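Exopolygalacturonase (Yersinia enterocolitica, PDB 2UVF) hydrolyses pectic polygalacturonan as a family 28 glycoside hydrolase of exo type, probably releasing short galacturonate products such as digalacturonic acid from the chain end. Local coordinates at residues T45-Y48 with I53-V56; N158-G163 with G194-G199; A228-Y233 with L333-G338; A280-T283 with S289-Q292; S575-V580 with W591-V596. One frame throughout, in Å; residues are numbered along the deposited sequence.

Contact 1 (T45-Y48 with I53-V56)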
# COMPACT_ATOMS: atom_id res chain seq x y z
N THR A 45 -7.61 -14.01 0.75
CA THR A 45 -7.95 -14.19 2.17
C THR A 45 -9.16 -13.39 2.66
O THR A 45 -9.19 -12.16 2.61
CB THR A 45 -6.72 -13.87 3.04
OG1 THR A 45 -5.75 -14.92 2.89
CG2 THR A 45 -7.09 -13.69 4.52
N LEU A 46 -10.16 -14.13 3.14
CA LEU A 46 -11.41 -13.59 3.67
C LEU A 46 -12.18 -12.71 2.67
O LEU A 46 -13.11 -11.98 3.05
CB LEU A 46 -11.17 -12.86 5.00
CG LEU A 46 -10.94 -13.76 6.23
CD1 LEU A 46 -10.28 -12.98 7.31
CD2 LEU A 46 -12.25 -14.35 6.73
N ALA A 47 -11.79 -12.80 1.39
CA ALA A 47 -12.40 -12.02 0.31
C ALA A 47 -13.78 -12.56 -0.09
O ALA A 47 -14.15 -12.58 -1.27
CB ALA A 47 -11.46 -11.96 -0.90
N TYR A 48 -14.55 -13.00 0.90
CA TYR A 48 -15.88 -13.55 0.65
C TYR A 48 -16.88 -13.23 1.76
O TYR A 48 -16.52 -12.73 2.83
CB TYR A 48 -15.81 -15.05 0.35
CG TYR A 48 -15.35 -15.89 1.51
CD1 TYR A 48 -16.26 -16.37 2.46
CD2 TYR A 48 -14.02 -16.23 1.66
CE1 TYR A 48 -15.85 -17.14 3.52
CE2 TYR A 48 -13.60 -17.01 2.72
CZ TYR A 48 -14.53 -17.46 3.65
OH TYR A 48 -14.11 -18.22 4.71
N ILE A 53 -18.19 -13.49 -3.57
CA ILE A 53 -16.83 -14.04 -3.56
C ILE A 53 -15.99 -13.20 -4.52
O ILE A 53 -16.47 -12.83 -5.60
CB ILE A 53 -16.82 -15.56 -3.97
CG1 ILE A 53 -17.65 -16.40 -2.97
CG2 ILE A 53 -15.38 -16.11 -4.11
CD1 ILE A 53 -18.08 -17.79 -3.49
N VAL A 54 -14.77 -12.87 -4.11
CA VAL A 54 -13.78 -12.19 -4.97
C VAL A 54 -12.75 -13.21 -5.49
O VAL A 54 -12.16 -13.96 -4.72
CB VAL A 54 -13.06 -11.02 -4.21
CG1 VAL A 54 -12.13 -10.24 -5.16
CG2 VAL A 54 -14.06 -10.07 -3.58
N LEU A 55 -12.54 -13.20 -6.81
CA LEU A 55 -11.53 -14.05 -7.46
C LEU A 55 -10.34 -13.24 -7.99
O LEU A 55 -10.51 -12.13 -8.49
CB LEU A 55 -12.14 -14.83 -8.63
CG LEU A 55 -13.38 -15.72 -8.42
CD1 LEU A 55 -14.09 -15.95 -9.76
CD2 LEU A 55 -13.01 -17.03 -7.74
N VAL A 56 -9.14 -13.80 -7.86
CA VAL A 56 -7.95 -13.24 -8.48
C VAL A 56 -7.13 -14.36 -9.10
O VAL A 56 -7.33 -15.53 -8.79
CB VAL A 56 -7.06 -12.41 -7.49
CG1 VAL A 56 -7.85 -11.28 -6.84
CG2 VAL A 56 -6.41 -13.30 -6.47

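Contact 2 (N158-G163 with G194-G199)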
# COMPACT_ATOMS: atom_id res chain seq x y z
N ASN A 158 -25.48 -3.62 15.44
CA ASN A 158 -25.51 -2.21 15.06
C ASN A 158 -25.06 -1.36 16.25
O ASN A 158 -25.57 -1.54 17.35
CB ASN A 158 -26.91 -1.84 14.56
CG ASN A 158 -27.04 -0.38 14.13
OD1 ASN A 158 -26.30 0.49 14.60
ND2 ASN A 158 -28.00 -0.11 13.25
N VAL A 159 -24.11 -0.46 16.03
CA VAL A 159 -23.54 0.35 17.13
C VAL A 159 -24.55 1.33 17.72
O VAL A 159 -24.33 1.87 18.82
CB VAL A 159 -22.21 1.11 16.74
CG1 VAL A 159 -21.12 0.15 16.30
CG2 VAL A 159 -22.45 2.21 15.70
N ARG A 160 -25.65 1.56 17.00
CA ARG A 160 -26.72 2.45 17.47
C ARG A 160 -27.53 1.82 18.60
O ARG A 160 -28.07 2.52 19.45
CB ARG A 160 -27.64 2.87 16.32
CG ARG A 160 -27.02 3.92 15.40
CD ARG A 160 -28.03 4.52 14.45
NE ARG A 160 -28.83 5.57 15.08
CZ ARG A 160 -28.50 6.86 15.12
NH1 ARG A 160 -27.37 7.29 14.56
NH2 ARG A 160 -29.30 7.73 15.72
N ASP A 161 -27.57 0.48 18.62
CA ASP A 161 -28.21 -0.28 19.68
C ASP A 161 -27.44 -0.23 21.00
O ASP A 161 -27.93 -0.68 22.04
CB ASP A 161 -28.42 -1.74 19.24
CG ASP A 161 -29.34 -1.85 18.03
OD1 ASP A 161 -30.05 -0.87 17.71
OD2 ASP A 161 -29.36 -2.92 17.39
N PHE A 162 -26.23 0.34 20.96
CA PHE A 162 -25.40 0.53 22.16
C PHE A 162 -25.20 2.00 22.48
O PHE A 162 -24.32 2.35 23.27
CB PHE A 162 -24.06 -0.18 22.02
CG PHE A 162 -24.17 -1.67 21.91
CD1 PHE A 162 -23.89 -2.48 23.01
CD2 PHE A 162 -24.58 -2.27 20.71
CE1 PHE A 162 -24.00 -3.86 22.91
CE2 PHE A 162 -24.69 -3.64 20.61
CZ PHE A 162 -24.41 -4.44 21.70
N GLY A 163 -26.02 2.86 21.87
CA GLY A 163 -26.04 4.28 22.21
C GLY A 163 -25.19 5.21 21.37
O GLY A 163 -24.96 6.36 21.76
N GLY A 194 -24.12 8.58 9.01
CA GLY A 194 -23.96 9.51 10.12
C GLY A 194 -22.50 9.70 10.49
O GLY A 194 -21.65 8.87 10.18
N THR A 195 -22.22 10.82 11.15
CA THR A 195 -20.88 11.15 11.61
C THR A 195 -20.73 10.86 13.11
O THR A 195 -21.24 11.61 13.95
CB THR A 195 -20.55 12.61 11.31
OG1 THR A 195 -20.64 12.81 9.90
CG2 THR A 195 -19.15 12.98 11.80
N TYR A 196 -20.00 9.78 13.42
CA TYR A 196 -19.76 9.30 14.79
C TYR A 196 -18.31 9.56 15.24
O TYR A 196 -17.39 8.82 14.85
CB TYR A 196 -20.04 7.79 14.86
CG TYR A 196 -21.41 7.39 14.33
CD1 TYR A 196 -22.48 7.18 15.18
CD2 TYR A 196 -21.61 7.21 12.96
CE1 TYR A 196 -23.75 6.81 14.69
CE2 TYR A 196 -22.87 6.84 12.45
CZ TYR A 196 -23.93 6.64 13.32
OH TYR A 196 -25.15 6.28 12.81
N LYS A 197 -18.12 10.60 16.04
CA LYS A 197 -16.82 10.86 16.69
C LYS A 197 -16.47 9.72 17.64
O LYS A 197 -17.35 9.17 18.32
CB LYS A 197 -16.81 12.21 17.42
CG LYS A 197 -15.46 12.55 18.06
CD LYS A 197 -15.27 14.05 18.31
CE LYS A 197 -14.81 14.76 17.04
NZ LYS A 197 -13.86 15.85 17.32
N SER A 198 -15.20 9.33 17.66
CA SER A 198 -14.76 8.20 18.48
C SER A 198 -13.28 8.33 18.79
O SER A 198 -12.54 9.00 18.06
CB SER A 198 -15.07 6.88 17.78
OG SER A 198 -14.51 5.76 18.47
N GLY A 199 -12.86 7.71 19.89
CA GLY A 199 -11.44 7.58 20.23
C GLY A 199 -10.97 6.21 19.82
O GLY A 199 -11.67 5.49 19.10

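Contact 3 (A228-Y233 with L333-G338). With SO4 (sulfate ion), chain D.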
# COMPACT_ATOMS: atom_id res chain seq x y z
N ALA A 228 -2.10 4.53 25.70
CA ALA A 228 -0.87 3.90 25.21
C ALA A 228 -1.20 2.74 24.27
O ALA A 228 -2.11 1.96 24.55
CB ALA A 228 0.02 3.44 26.36
N GLY A 229 -0.45 2.63 23.17
CA GLY A 229 -0.79 1.72 22.08
C GLY A 229 0.18 0.59 21.84
O GLY A 229 -0.20 -0.56 21.97
N TYR A 230 1.42 0.91 21.45
CA TYR A 230 2.39 -0.11 21.03
C TYR A 230 3.78 0.49 20.87
O TYR A 230 3.93 1.71 20.77
CB TYR A 230 1.95 -0.73 19.68
CG TYR A 230 2.10 0.20 18.49
CD1 TYR A 230 3.18 0.09 17.62
CD2 TYR A 230 1.17 1.22 18.25
CE1 TYR A 230 3.35 0.97 16.54
CE2 TYR A 230 1.32 2.09 17.19
CZ TYR A 230 2.41 1.96 16.33
OH TYR A 230 2.55 2.83 15.26
N ARG A 231 4.80 -0.37 20.83
CA ARG A 231 6.11 -0.00 20.35
C ARG A 231 6.32 -0.69 19.00
O ARG A 231 6.04 -1.88 18.87
CB ARG A 231 7.19 -0.44 21.34
CG ARG A 231 7.30 0.42 22.59
CD ARG A 231 8.03 -0.31 23.72
NE ARG A 231 8.59 0.61 24.71
CZ ARG A 231 7.92 1.11 25.75
NH1 ARG A 231 6.64 0.79 25.96
NH2 ARG A 231 8.52 1.94 26.59
N LEU A 232 6.80 0.05 18.00
CA LEU A 232 6.95 -0.45 16.64
C LEU A 232 7.77 -1.74 16.57
O LEU A 232 7.32 -2.75 15.99
CB LEU A 232 7.56 0.62 15.73
CG LEU A 232 7.51 0.42 14.21
CD1 LEU A 232 6.07 0.47 13.72
CD2 LEU A 232 8.34 1.49 13.54
N TYR A 233 8.96 -1.71 17.15
CA TYR A 233 9.84 -2.88 17.19
C TYR A 233 10.10 -3.29 18.64
O TYR A 233 9.84 -2.49 19.55
CB TYR A 233 11.13 -2.63 16.40
CG TYR A 233 10.87 -2.23 14.96
CD1 TYR A 233 10.07 -3.02 14.12
CD2 TYR A 233 11.40 -1.05 14.44
CE1 TYR A 233 9.82 -2.65 12.82
CE2 TYR A 233 11.14 -0.67 13.15
CZ TYR A 233 10.35 -1.47 12.33
OH TYR A 233 10.11 -1.07 11.03
N LEU A 333 -3.89 6.03 11.70
CA LEU A 333 -5.30 5.75 11.49
C LEU A 333 -5.69 4.32 11.92
O LEU A 333 -6.72 4.11 12.55
CB LEU A 333 -5.69 6.03 10.04
CG LEU A 333 -7.20 6.09 9.80
CD1 LEU A 333 -7.64 7.46 9.26
CD2 LEU A 333 -7.64 4.93 8.92
N MET A 334 -4.85 3.35 11.57
CA MET A 334 -5.17 1.95 11.81
C MET A 334 -3.89 1.20 12.06
O MET A 334 -2.93 1.36 11.33
CB MET A 334 -5.91 1.34 10.61
CG MET A 334 -6.53 0.00 10.91
SD MET A 334 -7.35 -0.78 9.52
CE MET A 334 -8.75 0.30 9.25
N THR A 335 -3.86 0.40 13.11
CA THR A 335 -2.68 -0.41 13.41
C THR A 335 -3.11 -1.81 13.81
O THR A 335 -3.64 -2.00 14.88
CB THR A 335 -1.80 0.21 14.52
OG1 THR A 335 -1.40 1.53 14.11
CG2 THR A 335 -0.56 -0.65 14.77
N LEU A 336 -2.87 -2.77 12.92
CA LEU A 336 -3.26 -4.14 13.17
C LEU A 336 -2.00 -4.92 13.30
O LEU A 336 -1.20 -4.96 12.37
CB LEU A 336 -4.12 -4.69 12.03
CG LEU A 336 -5.23 -3.79 11.50
CD1 LEU A 336 -5.75 -4.42 10.22
CD2 LEU A 336 -6.35 -3.54 12.53
N ARG A 337 -1.83 -5.55 14.46
CA ARG A 337 -0.59 -6.24 14.80
C ARG A 337 -0.84 -7.69 15.25
O ARG A 337 -1.78 -7.96 16.02
CB ARG A 337 0.16 -5.46 15.88
CG ARG A 337 1.57 -5.97 16.11
CD ARG A 337 2.32 -5.16 17.14
NE ARG A 337 1.76 -5.30 18.49
CZ ARG A 337 2.39 -4.91 19.60
NH1 ARG A 337 3.60 -4.38 19.53
NH2 ARG A 337 1.82 -5.07 20.78
N GLY A 338 -0.02 -8.60 14.75
CA GLY A 338 -0.14 -10.02 15.07
C GLY A 338 -1.31 -10.76 14.47
O GLY A 338 -1.59 -11.89 14.88
S SO4 D . 4.08 -3.40 23.34
O1 SO4 D . 2.78 -2.79 23.61
O2 SO4 D . 4.65 -2.96 22.05
O3 SO4 D . 5.02 -3.02 24.41
O4 SO4 D . 3.88 -4.85 23.35

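Contact 4 (A280-T283 with S289-Q292)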
# COMPACT_ATOMS: atom_id res chain seq x y z
N ALA A 280 -8.60 23.76 -0.20
CA ALA A 280 -9.05 22.69 0.70
C ALA A 280 -9.62 21.48 -0.01
O ALA A 280 -9.74 20.40 0.58
CB ALA A 280 -10.09 23.25 1.65
N GLU A 281 -10.04 21.70 -1.26
CA GLU A 281 -10.61 20.69 -2.13
C GLU A 281 -10.10 21.07 -3.52
O GLU A 281 -10.02 22.25 -3.86
CB GLU A 281 -12.15 20.73 -2.05
CG GLU A 281 -12.92 19.79 -3.03
CD GLU A 281 -13.47 20.51 -4.28
OE1 GLU A 281 -14.00 19.84 -5.20
OE2 GLU A 281 -13.37 21.76 -4.36
N ILE A 282 -9.65 20.07 -4.28
CA ILE A 282 -9.38 20.25 -5.71
C ILE A 282 -10.39 19.39 -6.52
O ILE A 282 -11.07 18.53 -5.95
CB ILE A 282 -7.90 19.92 -6.10
CG1 ILE A 282 -7.51 18.51 -5.71
CG2 ILE A 282 -6.92 20.98 -5.54
CD1 ILE A 282 -6.32 17.96 -6.44
N THR A 283 -10.52 19.66 -7.81
CA THR A 283 -11.27 18.80 -8.73
C THR A 283 -10.23 17.91 -9.44
O THR A 283 -9.28 18.44 -10.00
CB THR A 283 -12.08 19.65 -9.76
OG1 THR A 283 -13.08 20.41 -9.07
CG2 THR A 283 -12.76 18.77 -10.85
N SER A 289 -14.15 15.35 -6.74
CA SER A 289 -13.52 16.19 -5.71
C SER A 289 -12.55 15.37 -4.84
O SER A 289 -12.90 14.28 -4.39
CB SER A 289 -14.60 16.83 -4.84
OG SER A 289 -14.88 15.99 -3.73
N LEU A 290 -11.33 15.89 -4.66
CA LEU A 290 -10.37 15.35 -3.68
C LEU A 290 -10.13 16.32 -2.53
O LEU A 290 -9.87 17.50 -2.79
CB LEU A 290 -9.02 15.10 -4.34
CG LEU A 290 -8.87 13.87 -5.19
CD1 LEU A 290 -7.51 13.93 -5.83
CD2 LEU A 290 -9.03 12.62 -4.34
N PRO A 291 -10.17 15.82 -1.27
CA PRO A 291 -9.77 16.65 -0.12
C PRO A 291 -8.27 16.89 -0.10
O PRO A 291 -7.49 16.00 -0.49
CB PRO A 291 -10.17 15.81 1.10
CG PRO A 291 -10.08 14.39 0.63
CD PRO A 291 -10.60 14.47 -0.83
N GLN A 292 -7.87 18.07 0.35
CA GLN A 292 -6.47 18.43 0.45
C GLN A 292 -6.17 18.81 1.90
O GLN A 292 -6.82 19.69 2.44
CB GLN A 292 -6.15 19.60 -0.48
CG GLN A 292 -6.55 19.33 -1.95
CD GLN A 292 -5.51 18.53 -2.68
OE1 GLN A 292 -5.60 17.29 -2.78
NE2 GLN A 292 -4.51 19.21 -3.18

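Contact 5 (S575-V580 with W591-V596)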
# COMPACT_ATOMS: atom_id res chain seq x y z
N SER A 575 24.54 -6.44 -13.52
CA SER A 575 23.25 -5.94 -13.97
C SER A 575 23.16 -5.68 -15.49
O SER A 575 24.17 -5.34 -16.12
CB SER A 575 22.91 -4.67 -13.19
OG SER A 575 22.88 -4.94 -11.80
N GLU A 576 21.98 -5.83 -16.08
CA GLU A 576 21.79 -5.51 -17.51
C GLU A 576 20.54 -4.67 -17.84
O GLU A 576 19.48 -4.86 -17.24
CB GLU A 576 21.87 -6.76 -18.40
CG GLU A 576 20.72 -7.73 -18.28
CD GLU A 576 20.78 -8.53 -17.00
OE1 GLU A 576 21.90 -8.80 -16.53
OE2 GLU A 576 19.69 -8.89 -16.48
N PHE A 577 20.70 -3.78 -18.82
CA PHE A 577 19.66 -2.84 -19.26
C PHE A 577 19.35 -3.00 -20.76
O PHE A 577 19.99 -2.37 -21.61
CB PHE A 577 20.10 -1.40 -18.97
CG PHE A 577 20.40 -1.15 -17.53
CD1 PHE A 577 21.69 -1.35 -17.02
CD2 PHE A 577 19.40 -0.68 -16.66
CE1 PHE A 577 21.97 -1.11 -15.67
CE2 PHE A 577 19.68 -0.45 -15.32
CZ PHE A 577 20.96 -0.66 -14.82
N ASN A 578 18.35 -3.82 -21.06
CA ASN A 578 17.98 -4.17 -22.43
C ASN A 578 16.67 -3.58 -22.94
O ASN A 578 15.63 -3.69 -22.28
CB ASN A 578 18.00 -5.68 -22.60
CG ASN A 578 19.35 -6.26 -22.26
OD1 ASN A 578 20.38 -5.55 -22.33
ND2 ASN A 578 19.38 -7.53 -21.85
N LYS A 579 16.74 -2.96 -24.11
CA LYS A 579 15.59 -2.36 -24.77
C LYS A 579 14.95 -1.28 -23.89
O LYS A 579 13.74 -1.26 -23.67
CB LYS A 579 14.57 -3.42 -25.19
CG LYS A 579 15.20 -4.61 -25.92
CD LYS A 579 14.27 -5.82 -25.92
CE LYS A 579 13.04 -5.57 -26.78
NZ LYS A 579 13.48 -5.02 -28.10
N VAL A 580 15.80 -0.40 -23.37
CA VAL A 580 15.35 0.80 -22.68
C VAL A 580 15.43 1.94 -23.71
O VAL A 580 16.52 2.33 -24.12
CB VAL A 580 16.22 1.12 -21.44
CG1 VAL A 580 15.64 2.31 -20.65
CG2 VAL A 580 16.38 -0.10 -20.54
N TRP A 591 22.52 7.51 -20.79
CA TRP A 591 23.31 6.62 -19.92
C TRP A 591 24.54 7.24 -19.24
O TRP A 591 25.45 7.74 -19.92
CB TRP A 591 23.70 5.38 -20.70
CG TRP A 591 22.52 4.54 -21.09
CD1 TRP A 591 22.05 4.31 -22.35
CD2 TRP A 591 21.64 3.84 -20.20
NE1 TRP A 591 20.95 3.49 -22.30
CE2 TRP A 591 20.67 3.20 -20.99
CE3 TRP A 591 21.59 3.69 -18.81
CZ2 TRP A 591 19.66 2.41 -20.44
CZ3 TRP A 591 20.57 2.91 -18.26
CH2 TRP A 591 19.63 2.28 -19.08
N HIS A 592 24.55 7.19 -17.91
CA HIS A 592 25.65 7.73 -17.09
C HIS A 592 26.09 6.73 -16.02
O HIS A 592 25.38 6.51 -15.04
CB HIS A 592 25.24 9.06 -16.43
CG HIS A 592 25.06 10.18 -17.40
ND1 HIS A 592 23.89 10.36 -18.11
CD2 HIS A 592 25.89 11.17 -17.78
CE1 HIS A 592 24.01 11.43 -18.88
NE2 HIS A 592 25.22 11.94 -18.70
N PHE A 593 27.27 6.14 -16.22
CA PHE A 593 27.78 5.07 -15.36
C PHE A 593 29.14 5.34 -14.71
O PHE A 593 30.14 5.52 -15.42
CB PHE A 593 27.92 3.78 -16.16
CG PHE A 593 26.62 3.15 -16.54
CD1 PHE A 593 26.20 3.16 -17.86
CD2 PHE A 593 25.84 2.52 -15.58
CE1 PHE A 593 25.00 2.56 -18.22
CE2 PHE A 593 24.64 1.92 -15.93
CZ PHE A 593 24.22 1.94 -17.26
N SER A 594 29.18 5.33 -13.38
CA SER A 594 30.46 5.27 -12.67
C SER A 594 30.45 4.17 -11.62
O SER A 594 29.42 3.89 -11.01
CB SER A 594 30.86 6.62 -12.06
OG SER A 594 30.07 6.99 -10.93
N GLU A 595 31.62 3.54 -11.43
CA GLU A 595 31.87 2.56 -10.38
C GLU A 595 31.08 1.26 -10.55
O GLU A 595 30.60 0.68 -9.58
CB GLU A 595 31.67 3.18 -8.98
CG GLU A 595 32.71 4.26 -8.60
CD GLU A 595 34.06 3.67 -8.19
OE1 GLU A 595 34.08 2.74 -7.35
OE2 GLU A 595 35.11 4.13 -8.70
N VAL A 596 30.99 0.79 -11.79
CA VAL A 596 30.21 -0.41 -12.11
C VAL A 596 31.12 -1.57 -12.47
O VAL A 596 32.24 -1.37 -12.92
CB VAL A 596 29.17 -0.16 -13.25
CG1 VAL A 596 28.09 0.84 -12.82
CG2 VAL A 596 29.84 0.29 -14.55

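Contact 1 (T45-Y48 with I53-V56)
Ala47 O takes a hydrogen bond from Val54 N at 2.9 Å, and this one bond ties the loop 45-48 to the beginning of the strand 53-56. The donor sits almost straight out from the carbonyl, with a C=O...N angle of 173°. Hydrocarbon closes in beside the same bond: Ala47 CB lies 3.8 Å from Val54 CB, and the CG2 branch of Val54, set beside its own backbone N, comes to 3.4 Å from Ala47 O. One residue further along, Tyr48 and Ile53 form a single beta bridge, their CA atoms 4.3 Å apart. There the methylene does the touching, with Tyr48 CB 4.0 Å from Ile53 CG1. The phenol ring is swung off, because chi1 of 66° places CG between the backbone N and the carbonyl carbon and leads the ring away from the strand.

Around this first shell stand two different bodies. The strand belongs to the fibronectin type III domain, where Ile53 packs on Tyr126 and Phe128 and bonds through its backbone to Val117. Tyr343, from a strand of the catalytic beta-helix, meets Leu46, Ala47 and Val54, while Arg262 donates to Leu46 O. The contact therefore lies where the two domains adjoin. Its chemistry, one backbone bond flanked by small aliphatic groups, implies that the loop is fixed to its strand mainly by main-chain geometry, with polar side chains left to the outer shell.

Contact 2 (N158-G163 with G194-G199)
Tyr196 OH has two partners: Arg160 NH1 donates to it at 3.0 Å, and the backbone carbonyl of Ala193, which can only accept, receives the hydroxyl proton. This bridge lies at the start of the right-handed parallel beta-helix characteristic of family 28, where the turn 158-163 follows the strand 156-158 and Tyr196 stands on strand 194-202. The hydroxyl sits at the edge of the guanidinium, only 5° out of its plane, while that plane and the phenol ring are turned 70° to one another. Arg160 arrives across the end of the tyrosine, its chain bent at chi3 (81°), and NH1 also comes to 3.7 Å from Tyr196 CE1.

An Asx turn fixes the backbone from which the arginine leaves: Asn158 OD1 accepts from Arg160 N at 2.7 Å. Behind it, Val159 and Phe162 pack on Ala179 of the helix 173-181, and Val159 also lies on Val189 and Ile191. Tyr196 is buried against Ile191 while Arg160 is exposed, so the bond joins an interior ring to a surface charge, and the carbonyl at the second end of the grip probably polarises the hydroxyl toward accepting from the arginine. The methylenes leading to the guanidinium pass close as well, Arg160 CD lying 3.8 Å from Tyr196 OH.

Contact 3 (A228-Y233 with L333-G338)
Thr335 CG2 packs over a face of the Tyr230 ring, a CH-pi contact 4.2 Å from the ring centroid and only 14° off its normal. The two side chains lie roughly perpendicular, and with chi1 of -58° the threonine methyl stands anti to its own N while OG1, also near the ring's rim, hydrogen-bonds with Ser243 OG. Met358, touching Tyr230 and Thr335 alike, backs this buried half.

The second half is built from charge. Tyr230 CB rests 4.0 Å from Arg337 NH1, over a face of the guanidinium, whose edge is turned to a sulfate ion that probably came from the crystallisation liquor. Sulfate O2 is held by Arg231 N at 2.9 Å and by Arg337 NH1 at 3.1 Å; the bond from Arg337 NH2 to sulfate O4, at 3.3 Å, is weak. Arg231 O lies in the same edge zone of that guanidinium.

Gly229 and Tyr230 together face Arg240, a classic beta bulge in the small antiparallel pair 228-230 and 240-241, which lies against a strand of the parallel beta-helix. Further along, Leu232 touches the bound galacturonate, and Arg240, weakly bonded to Tyr230 OH, belongs to the same sugar pocket.

On the solvent side the packing is sparser. Arg231 extends away from the strand, and its guanidinium finds Glu239 as a salt-bridge partner and Thr237 O as a weak one, while Arg231 CB stays 3.6 Å from sulfate O2.

Contact 4 (A280-T283 with S289-Q292)
Ile282 and Leu290 are joined twice through their backbones, Leu290 N to Ile282 O at 2.9 Å and Ile282 N to Leu290 O at 3.0 Å, which makes them the hydrogen-bonded pair of an antiparallel beta hairpin. A third bond, Gln292 N to Ala280 O at 3.0 Å, is less regular, since the donor stands 53° out of the carbonyl plane; Arg276 NH1 also donates to that oxygen, so two groups share it. The strands run at 148° to each other and are thus clearly twisted from strict antiparallel alignment.

Weaker CA-H...O contacts accompany these bonds, from Glu281 CA to Leu290 O at 3.3 Å and from Ser289 CA to Ile282 O at 3.4 Å. Pro291, which has no N-H to give, falls opposite Glu281 in a non-hydrogen-bonded pair, a position that asks for no donor from it.

Among side chains, the face bearing Ile282 and Leu290 carries the apolar packing. Ile282 CG1 reaches Leu290 CB at 4.0 Å, its chi1 of 57° putting that branch between the backbone N and the carbonyl carbon. Gln292 runs across it, bent at chi2, with its CG 4.0 Å from Ile282 CG1. On the face of Glu281 and Ser289 the bend at chi2 turns the carboxylate toward the serine, and Glu281 OE1 lies 3.1 Å from Ser289 CB, close but not a hydrogen bond.

The hairpin leaves the family 28 beta-helix as an excursion and leans back on it: Leu290 packs against Gln373, Phe397 and Asp399 of strands 371-373 and 397-399, Ile282 and Leu290 meet Arg432, and Pro291 lies on Arg276 of strand 276-277.

Contact 5 (S575-V580 with W591-V596)
Phe577 presents one face of its ring to the indole of Trp591, with Trp591 CZ3 above the plane toward the rim. The nearest approach is at the root of the side chain, where Phe577 CB lies 3.7 Å from Trp591 CH2. The phenylalanine ring and the six-membered ring of the indole are 5.3 Å apart between centroids, with planes at 53°, an oblique meeting. A second oblique pair joins Phe577 to Phe593, their centroids 5.9 Å apart and their planes at 49°. Here Phe577 CE1 comes to the edge of the Phe593 ring, 4.0 Å from its CE2, and the two side chains run alongside with opposite headings.

Val580 closes the group from the indole rim: its CB lies 3.8 Å from Trp591 CZ2, near the plane of the ring. The chain turns a corner at Lys579, which lets Phe577 and Val580, on consecutive faces of the coil, converge on one tryptophan. The backbones themselves do not pair, the nearest CA atoms, of Phe577 and Trp591, being 10.2 Å apart.

This aromatic cluster lies near the C-terminal end of the parallel beta-helix. Ile569 touches Trp591 and Phe593, Leu572, Val556 and Val599 touch Phe577, and Phe582 meets Trp591 edge-to-face. The touching atoms are all carbon, from rings and aliphatic side-chain groups, which implies that cohesion between these two segments rests on dispersion and shape, without a directional polar bond.

Overall arrangement
Contacts 2 and 5 lie on opposite sides of the chain's centre, toward the two ends of the beta-helix, with centres 57 Å apart; the first joins a surface charge to a buried hydroxyl, the second is purely aromatic and aliphatic. Contacts 2, 3 and 5 each include strands of the coil, whereas contact 1 belongs to the fibronectin type III domain lying against it and contact 4 to a hairpin excursion, nested within the chain loop that contact 3 closes. Contacts 1 and 3 are the buried ones, yet contact 3 gathers arginine and backbone N-H groups on a sulfate near the sugar pocket. Main-chain bonding rules contacts 1 and 4, side-chain chemistry the remaining three.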